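Local coordinates for probable GGDEF family protein (Chromobacterium violaceum, PDB 3NJA) that is of unknown function but, as the PAS domain of a probable GGDEF family protein, probably senses a signal that tunes an attached cyclic di-GMP-forming domain, at residues L30-S33 with I39-T42; Y84-P89 with R94-R99; Q103-A106 with V110-L113. One frame throughout, in Å; residues are numbered along the deposited sequence.

Contact 1: L30-S33 with I39-T42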
loop_
_atom_site.group_PDB
_atom_site.type_symbol
_atom_site.label_atom_id
_atom_site.label_comp_id
_atom_site.label_asym_id
_atom_site.label_seq_id
_atom_site.Cartn_x
_atom_site.Cartn_y
_atom_site.Cartn_z
ATOM N N LEU B 30 -11.597 23.883 -2.329
ATOM C CA LEU B 30 -10.379 23.339 -2.901
ATOM C C LEU B 30 -9.294 24.414 -2.986
ATOM O O LEU B 30 -9.444 25.390 -3.716
ATOM C CB LEU B 30 -10.665 22.755 -4.286
ATOM C CG LEU B 30 -9.441 22.210 -5.030
ATOM C CD1 LEU B 30 -8.782 21.099 -4.217
ATOM C CD2 LEU B 30 -9.806 21.708 -6.414
ATOM N N GLU B 31 -8.202 24.237 -2.242
ATOM C CA GLU B 31 -7.131 25.231 -2.225
ATOM C C GLU B 31 -6.055 24.907 -3.241
ATOM O O GLU B 31 -5.480 23.821 -3.227
ATOM C CB GLU B 31 -6.496 25.345 -0.839
ATOM C CG GLU B 31 -7.474 25.674 0.283
ATOM C CD GLU B 31 -6.788 25.887 1.641
ATOM O OE1 GLU B 31 -6.615 24.900 2.406
ATOM O OE2 GLU B 31 -6.430 27.051 1.944
ATOM N N TRP B 32 -5.774 25.861 -4.120
ATOM C CA TRP B 32 -4.706 25.689 -5.092
ATOM C C TRP B 32 -3.600 26.698 -4.881
ATOM O O TRP B 32 -3.877 27.864 -4.629
ATOM C CB TRP B 32 -5.250 25.841 -6.506
ATOM C CG TRP B 32 -5.864 24.596 -7.023
ATOM C CD1 TRP B 32 -6.050 23.427 -6.341
ATOM C CD2 TRP B 32 -6.377 24.382 -8.337
ATOM N NE1 TRP B 32 -6.645 22.496 -7.154
ATOM C CE2 TRP B 32 -6.855 23.057 -8.387
ATOM C CE3 TRP B 32 -6.472 25.179 -9.480
ATOM C CZ2 TRP B 32 -7.430 22.513 -9.537
ATOM C CZ3 TRP B 32 -7.043 24.637 -10.623
ATOM C CH2 TRP B 32 -7.517 23.318 -10.641
ATOM N N SER B 33 -2.350 26.249 -4.978
ATOM C CA SER B 33 -1.236 27.181 -5.086
ATOM C C SER B 33 -1.264 27.726 -6.506
ATOM O O SER B 33 -1.764 27.063 -7.408
ATOM C CB SER B 33 0.101 26.489 -4.813
ATOM O OG SER B 33 0.478 25.643 -5.883
ATOM N N ILE B 39 -0.567 24.976 -14.058
ATOM C CA ILE B 39 -0.559 23.768 -14.866
ATOM C C ILE B 39 -1.943 23.520 -15.474
ATOM O O ILE B 39 -2.070 22.889 -16.529
ATOM C CB ILE B 39 -0.006 22.539 -14.109
ATOM C CG1 ILE B 39 -1.067 21.459 -13.967
ATOM C CG2 ILE B 39 0.537 22.927 -12.736
ATOM C CD1 ILE B 39 -0.560 20.299 -13.156
ATOM N N PHE B 40 -2.968 24.073 -14.834
ATOM C CA PHE B 40 -4.331 23.946 -15.344
ATOM C C PHE B 40 -4.731 24.991 -16.382
ATOM O O PHE B 40 -5.743 24.828 -17.067
ATOM C CB PHE B 40 -5.347 23.940 -14.203
ATOM C CG PHE B 40 -5.580 22.581 -13.637
ATOM C CD1 PHE B 40 -6.680 21.836 -14.028
ATOM C CD2 PHE B 40 -4.672 22.027 -12.731
ATOM C CE1 PHE B 40 -6.896 20.569 -13.511
ATOM C CE2 PHE B 40 -4.872 20.764 -12.230
ATOM C CZ PHE B 40 -5.995 20.032 -12.617
ATOM N N GLY B 41 -3.942 26.059 -16.475
ATOM C CA GLY B 41 -4.227 27.174 -17.356
ATOM C C GLY B 41 -5.399 28.008 -16.869
ATOM O O GLY B 41 -6.148 28.567 -17.672
ATOM N N THR B 42 -5.565 28.097 -15.555
ATOM C CA THR B 42 -6.691 28.827 -14.986
ATOM C C THR B 42 -6.266 30.061 -14.212
ATOM O O THR B 42 -5.079 30.301 -13.986
ATOM C CB THR B 42 -7.524 27.940 -14.051
ATOM O OG1 THR B 42 -6.662 27.313 -13.082
ATOM C CG2 THR B 42 -8.259 26.882 -14.857
#

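Contact 2: Y84-P89 with R94-R99. With SO4 (sulfate ion), chain G.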
loop_
_atom_site.group_PDB
_atom_site.type_symbol
_atom_site.label_atom_id
_atom_site.label_comp_id
_atom_site.label_asym_id
_atom_site.label_seq_id
_atom_site.Cartn_x
_atom_site.Cartn_y
_atom_site.Cartn_z
ATOM N N TYR B 84 2.251 -10.336 16.170
ATOM C CA TYR B 84 2.323 -10.122 17.600
ATOM C C TYR B 84 2.163 -11.454 18.320
ATOM O O TYR B 84 1.529 -12.391 17.809
ATOM C CB TYR B 84 1.233 -9.146 18.045
ATOM C CG TYR B 84 -0.163 -9.646 17.743
ATOM C CD1 TYR B 84 -0.812 -10.524 18.607
ATOM C CD2 TYR B 84 -0.828 -9.254 16.586
ATOM C CE1 TYR B 84 -2.085 -10.985 18.326
ATOM C CE2 TYR B 84 -2.098 -9.709 16.301
ATOM C CZ TYR B 84 -2.720 -10.575 17.171
ATOM O OH TYR B 84 -3.984 -11.028 16.883
ATOM N N ARG B 85 2.748 -11.538 19.511
ATOM C CA ARG B 85 2.594 -12.712 20.333
ATOM C C ARG B 85 1.303 -12.588 21.125
ATOM O O ARG B 85 0.879 -11.482 21.488
ATOM C CB ARG B 85 3.772 -12.836 21.293
ATOM C CG ARG B 85 5.110 -12.986 20.609
ATOM C CD ARG B 85 6.227 -12.759 21.594
ATOM N NE ARG B 85 6.438 -11.343 21.866
ATOM C CZ ARG B 85 7.196 -10.876 22.853
ATOM N NH1 ARG B 85 7.803 -11.720 23.690
ATOM N NH2 ARG B 85 7.332 -9.567 23.011
ATOM N N ILE B 86 0.662 -13.724 21.373
ATOM C CA ILE B 86 -0.404 -13.778 22.349
ATOM C C ILE B 86 0.058 -14.694 23.462
ATOM O O ILE B 86 1.072 -15.394 23.343
ATOM C CB ILE B 86 -1.702 -14.344 21.775
ATOM C CG1 ILE B 86 -1.439 -15.689 21.097
ATOM C CG2 ILE B 86 -2.323 -13.354 20.813
ATOM C CD1 ILE B 86 -2.506 -16.721 21.379
ATOM N N VAL B 87 -0.692 -14.688 24.551
ATOM C CA VAL B 87 -0.407 -15.581 25.644
ATOM C C VAL B 87 -1.669 -16.370 25.984
ATOM O O VAL B 87 -2.672 -15.811 26.437
ATOM C CB VAL B 87 0.138 -14.804 26.852
ATOM C CG1 VAL B 87 -0.484 -13.403 26.904
ATOM C CG2 VAL B 87 -0.122 -15.583 28.123
ATOM N N ARG B 88 -1.624 -17.670 25.722
ATOM C CA ARG B 88 -2.761 -18.531 25.986
ATOM C C ARG B 88 -3.042 -18.621 27.481
ATOM O O ARG B 88 -2.133 -18.470 28.306
ATOM C CB ARG B 88 -2.497 -19.936 25.461
ATOM C CG ARG B 88 -2.589 -20.128 23.969
ATOM C CD ARG B 88 -2.721 -21.618 23.705
ATOM N NE ARG B 88 -2.430 -22.006 22.327
ATOM C CZ ARG B 88 -1.600 -22.990 21.991
ATOM N NH1 ARG B 88 -0.973 -23.676 22.944
ATOM N NH2 ARG B 88 -1.396 -23.288 20.708
ATOM N N PRO B 89 -4.308 -18.890 27.831
ATOM C CA PRO B 89 -4.762 -19.195 29.188
ATOM C C PRO B 89 -3.899 -20.245 29.880
ATOM O O PRO B 89 -3.736 -20.168 31.080
ATOM C CB PRO B 89 -6.160 -19.764 28.947
ATOM C CG PRO B 89 -6.632 -19.037 27.768
ATOM C CD PRO B 89 -5.433 -18.854 26.887
ATOM N N ARG B 94 2.442 -17.642 21.942
ATOM C CA ARG B 94 2.238 -17.913 20.519
ATOM C C ARG B 94 2.503 -16.701 19.645
ATOM O O ARG B 94 2.102 -15.594 19.982
ATOM C CB ARG B 94 0.814 -18.425 20.275
ATOM C CG ARG B 94 0.578 -19.841 20.796
ATOM C CD ARG B 94 1.331 -20.854 19.947
ATOM N NE ARG B 94 1.297 -22.206 20.488
ATOM C CZ ARG B 94 1.634 -23.293 19.800
ATOM N NH1 ARG B 94 2.016 -23.189 18.540
ATOM N NH2 ARG B 94 1.575 -24.490 20.368
ATOM N N GLU B 95 3.184 -16.917 18.522
ATOM C CA GLU B 95 3.370 -15.872 17.514
ATOM C C GLU B 95 2.268 -15.903 16.452
ATOM O O GLU B 95 2.040 -16.929 15.802
ATOM C CB GLU B 95 4.727 -16.010 16.842
ATOM C CG GLU B 95 5.885 -15.795 17.781
ATOM C CD GLU B 95 7.216 -16.116 17.128
ATOM O OE1 GLU B 95 7.899 -15.176 16.649
ATOM O OE2 GLU B 95 7.576 -17.316 17.094
ATOM N N LEU B 96 1.577 -14.782 16.286
ATOM C CA LEU B 96 0.473 -14.714 15.322
ATOM C C LEU B 96 0.717 -13.806 14.103
ATOM O O LEU B 96 1.344 -12.736 14.207
ATOM C CB LEU B 96 -0.818 -14.295 16.035
ATOM C CG LEU B 96 -1.641 -15.443 16.632
ATOM C CD1 LEU B 96 -0.759 -16.600 17.083
ATOM C CD2 LEU B 96 -2.562 -14.967 17.752
ATOM N N LEU B 97 0.220 -14.240 12.948
ATOM C CA LEU B 97 0.102 -13.348 11.796
ATOM C C LEU B 97 -1.368 -13.029 11.535
ATOM O O LEU B 97 -2.206 -13.925 11.459
ATOM C CB LEU B 97 0.744 -13.945 10.546
ATOM C CG LEU B 97 0.702 -12.954 9.377
ATOM C CD1 LEU B 97 1.384 -11.660 9.767
ATOM C CD2 LEU B 97 1.343 -13.537 8.132
ATOM N N GLU B 98 -1.679 -11.747 11.405
ATOM C CA GLU B 98 -3.064 -11.323 11.321
ATOM C C GLU B 98 -3.278 -10.448 10.101
ATOM O O GLU B 98 -2.616 -9.425 9.922
ATOM C CB GLU B 98 -3.455 -10.567 12.590
ATOM C CG GLU B 98 -4.896 -10.079 12.656
ATOM C CD GLU B 98 -5.150 -9.181 13.872
ATOM O OE1 GLU B 98 -5.258 -9.714 15.002
ATOM O OE2 GLU B 98 -5.225 -7.940 13.705
ATOM N N ARG B 99 -4.203 -10.848 9.246
ATOM C CA ARG B 99 -4.480 -10.028 8.088
ATOM C C ARG B 99 -5.737 -9.210 8.341
ATOM O O ARG B 99 -6.774 -9.752 8.732
ATOM C CB ARG B 99 -4.585 -10.871 6.821
ATOM C CG ARG B 99 -4.347 -10.049 5.582
ATOM C CD ARG B 99 -4.465 -10.861 4.313
ATOM N NE ARG B 99 -4.447 -10.002 3.138
ATOM C CZ ARG B 99 -3.585 -9.007 2.943
ATOM N NH1 ARG B 99 -3.657 -8.283 1.834
ATOM N NH2 ARG B 99 -2.647 -8.735 3.841
HETATM S S SO4 G . -5.875 -9.666 -0.249
HETATM O O1 SO4 G . -7.101 -9.874 -1.014
HETATM O O2 SO4 G . -4.757 -9.529 -1.188
HETATM O O3 SO4 G . -6.019 -8.438 0.528
HETATM O O4 SO4 G . -5.666 -10.796 0.661
#

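Contact 3: Q103-A106 with V110-L113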
loop_
_atom_site.group_PDB
_atom_site.type_symbol
_atom_site.label_atom_id
_atom_site.label_comp_id
_atom_site.label_asym_id
_atom_site.label_seq_id
_atom_site.Cartn_x
_atom_site.Cartn_y
_atom_site.Cartn_z
ATOM N N GLN B 103 -13.551 -1.998 6.355
ATOM C CA GLN B 103 -14.809 -1.838 5.645
ATOM C C GLN B 103 -15.478 -0.572 6.146
ATOM O O GLN B 103 -15.904 -0.493 7.309
ATOM C CB GLN B 103 -15.709 -3.064 5.832
ATOM C CG GLN B 103 -17.068 -2.791 6.480
ATOM C CD GLN B 103 -18.234 -3.093 5.549
ATOM O OE1 GLN B 103 -19.391 -2.806 5.871
ATOM N NE2 GLN B 103 -17.936 -3.671 4.388
ATOM N N ARG B 104 -15.543 0.431 5.271
ATOM C CA ARG B 104 -16.013 1.747 5.673
ATOM C C ARG B 104 -17.461 1.970 5.300
ATOM O O ARG B 104 -18.062 1.170 4.589
ATOM C CB ARG B 104 -15.139 2.837 5.061
ATOM C CG ARG B 104 -13.711 2.764 5.529
ATOM C CD ARG B 104 -12.922 3.947 5.050
ATOM N NE ARG B 104 -11.499 3.795 5.326
ATOM C CZ ARG B 104 -10.933 4.077 6.495
ATOM N NH1 ARG B 104 -11.681 4.510 7.505
ATOM N NH2 ARG B 104 -9.622 3.928 6.652
ATOM N N GLN B 105 -18.020 3.054 5.818
ATOM C CA GLN B 105 -19.337 3.497 5.419
ATOM C C GLN B 105 -19.071 4.606 4.426
ATOM O O GLN B 105 -17.959 5.142 4.402
ATOM C CB GLN B 105 -20.090 4.023 6.629
ATOM C CG GLN B 105 -19.880 3.163 7.868
ATOM C CD GLN B 105 -20.862 3.482 8.976
ATOM O OE1 GLN B 105 -20.869 4.592 9.518
ATOM N NE2 GLN B 105 -21.706 2.507 9.317
ATOM N N ALA B 106 -20.064 4.944 3.601
ATOM C CA ALA B 106 -19.881 5.980 2.586
ATOM C C ALA B 106 -19.226 7.220 3.197
ATOM O O ALA B 106 -18.565 8.001 2.497
ATOM C CB ALA B 106 -21.203 6.337 1.948
ATOM N N VAL B 110 -15.183 3.752 9.848
ATOM C CA VAL B 110 -14.973 2.321 9.691
ATOM C C VAL B 110 -16.074 1.534 10.383
ATOM O O VAL B 110 -16.292 1.668 11.583
ATOM C CB VAL B 110 -13.579 1.865 10.138
ATOM C CG1 VAL B 110 -12.986 2.858 11.134
ATOM C CG2 VAL B 110 -13.651 0.444 10.693
ATOM N N ASP B 111 -16.782 0.732 9.596
ATOM C CA ASP B 111 -17.901 -0.055 10.089
ATOM C C ASP B 111 -17.405 -1.334 10.767
ATOM O O ASP B 111 -17.750 -1.617 11.908
ATOM C CB ASP B 111 -18.842 -0.398 8.933
ATOM C CG ASP B 111 -20.154 -0.991 9.405
ATOM O OD1 ASP B 111 -20.470 -2.128 8.996
ATOM O OD2 ASP B 111 -20.868 -0.322 10.184
ATOM N N HIS B 112 -16.597 -2.097 10.041
ATOM C CA HIS B 112 -16.021 -3.327 10.541
ATOM C C HIS B 112 -14.598 -3.453 10.055
ATOM O O HIS B 112 -14.247 -2.962 8.983
ATOM C CB HIS B 112 -16.788 -4.538 10.013
ATOM C CG HIS B 112 -18.165 -4.684 10.577
ATOM N ND1 HIS B 112 -19.282 -4.173 9.952
ATOM C CD2 HIS B 112 -18.606 -5.295 11.703
ATOM C CE1 HIS B 112 -20.354 -4.456 10.674
ATOM N NE2 HIS B 112 -19.971 -5.135 11.741
ATOM N N LEU B 113 -13.774 -4.114 10.852
ATOM C CA LEU B 113 -12.544 -4.692 10.349
ATOM C C LEU B 113 -12.860 -6.166 10.282
ATOM O O LEU B 113 -13.863 -6.613 10.856
ATOM C CB LEU B 113 -11.383 -4.452 11.301
ATOM C CG LEU B 113 -11.073 -3.006 11.635
ATOM C CD1 LEU B 113 -9.798 -2.951 12.488
ATOM C CD2 LEU B 113 -10.941 -2.185 10.324
#

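Contact 1: L30-S33 with I39-T42
Trp-32 and Phe-40 come no nearer than 10.4 Å between their CA atoms, so the backbones of 30-33 and 39-42 stay well apart and the link is made by side chains alone. The benzene end of the indole does the touching: Trp-32 CH2 sits over the centre of one face of the Phe-40 ring, 3.6 Å from Phe-40 CG. The two six-membered rings have centroids 4.6 Å apart and planes tilted by 35°, an oblique meeting that is neither a parallel stack nor a T. In the PAS fold this joins strand 30-32, the partner of 19-24, to the short helix 34-40 that follows after Ser-33, its N-cap. Large aromatic side chains suit the place because they are long enough to bridge the gap between the backbones; Trp-32 is further flanked by Phe-47, stacked on it, and by His-37, edge-to-face. Past the helix Gly-41, with a phi of 72°, takes up a backbone shape costly for other residues and brings Thr-42 back toward the indole. Thr-42 OG1 lies in the ring plane, at the edge, 3.7 Å from Trp-32 CZ3. A chi1 of 52° turns it there and to its hydrogen-bond partner, His-37 ND1.

Contact 2: Y84-P89 with R94-R99
Two arginines lie against each other: Arg-88 NH2 comes within 2.9 Å of Arg-94 NE, over a face of the Arg-94 guanidinium. Both atoms are donors, so no hydrogen bond can form. Asp-119 offers each arginine a long, weak ion pair that may ease the repulsion. The arginines stand beside the turn of an antiparallel beta hairpin of the PAS sheet. Its backbone is held by four hydrogen bonds, two between Tyr-84 and Leu-96 and two between Ile-86 and Arg-94, the straightest from Arg-94 N to Ile-86 O (3.0 Å, 174°). On the face bearing these residues, branched aliphatic chains fill the middle, with Leu-96 CD2 3.5 Å from Ile-86 CG2; Ile-86 also packs on Ile-39 of the second subunit. Tyr-84, its chi1 at 60°, carries its ring over Leu-96 CB and donates a hydrogen bond from its hydroxyl to Glu-98 OE1 (2.6 Å), on the anti side and 32° out of the carboxylate plane; a glycerol also bonds Glu-98 OE1. Tyrosine suits this spot, with greasy ring and polar end. Arg-99 grips a sulfate, like the glycerol probably from crystallisation liquor, edge-on through NE to O4 (2.9 Å) and NH1 to O3 (2.7 Å).

Contact 3: Q103-A106 with V110-L113
Gln-103 faces two residues at once, Asp-111 and His-112, which makes this a classic beta bulge in the hairpin between strands 93-104 and 110-119 of the PAS sheet. The carbonyl oxygen of Gln-103 serves both: Asp-111 N donates to it at 2.7 Å and His-112 N at 3.2 Å, each donor lying in the carbonyl plane. In return Gln-103 N donates to His-112 O at 2.9 Å, in a bent bond (134°). The extra residue, Asp-111, has a nearly helical backbone (psi -54°), which swings the N-H of His-112 round to the acceptor Asp-111 N already uses. Beyond the bulge the register has slipped by one, so Arg-104 pairs with Val-110 and their side chains diverge. The long arginine chain nonetheless returns to set NH1 4.2 Å from Val-110 CB; NH1 is hydrogen-bonded to Gly-108 O, and NH2 to Val-74 O of the second subunit. A polar pair suits this surface: Gln-105 lays its amide nearly parallel to the Asp-111 carboxylate, with Gln-105 NE2 3.1 Å from Asp-111 OD2. The other carboxylate oxygen, Asp-111 OD1, takes a short but weak bond from His-112 ND1 (2.6 Å).

Contacts 2 and 3 share strand 93-104, which lies in the middle of the three-stranded sheet: contact 2 joins it to 80-87, contact 3 to 110-119. Contact 1 lies on the other side of the chain's centre, about 49 Å from contact 2 and 33 Å from contact 3 between centres. Contacts 1 and 2 are partly buried and contact 3 is on the surface; accordingly contact 1 rests on rings without any cross-bond, contact 2 mixes backbone bonds, aliphatic packing and charges, and contact 3 is mainly polar. All three touch the second subunit. Phe-40 meets its Ile-86, and His-112 and Leu-113 extend the sheet onto one of its strands, consistent with PAS folds completed by exchange between subunits.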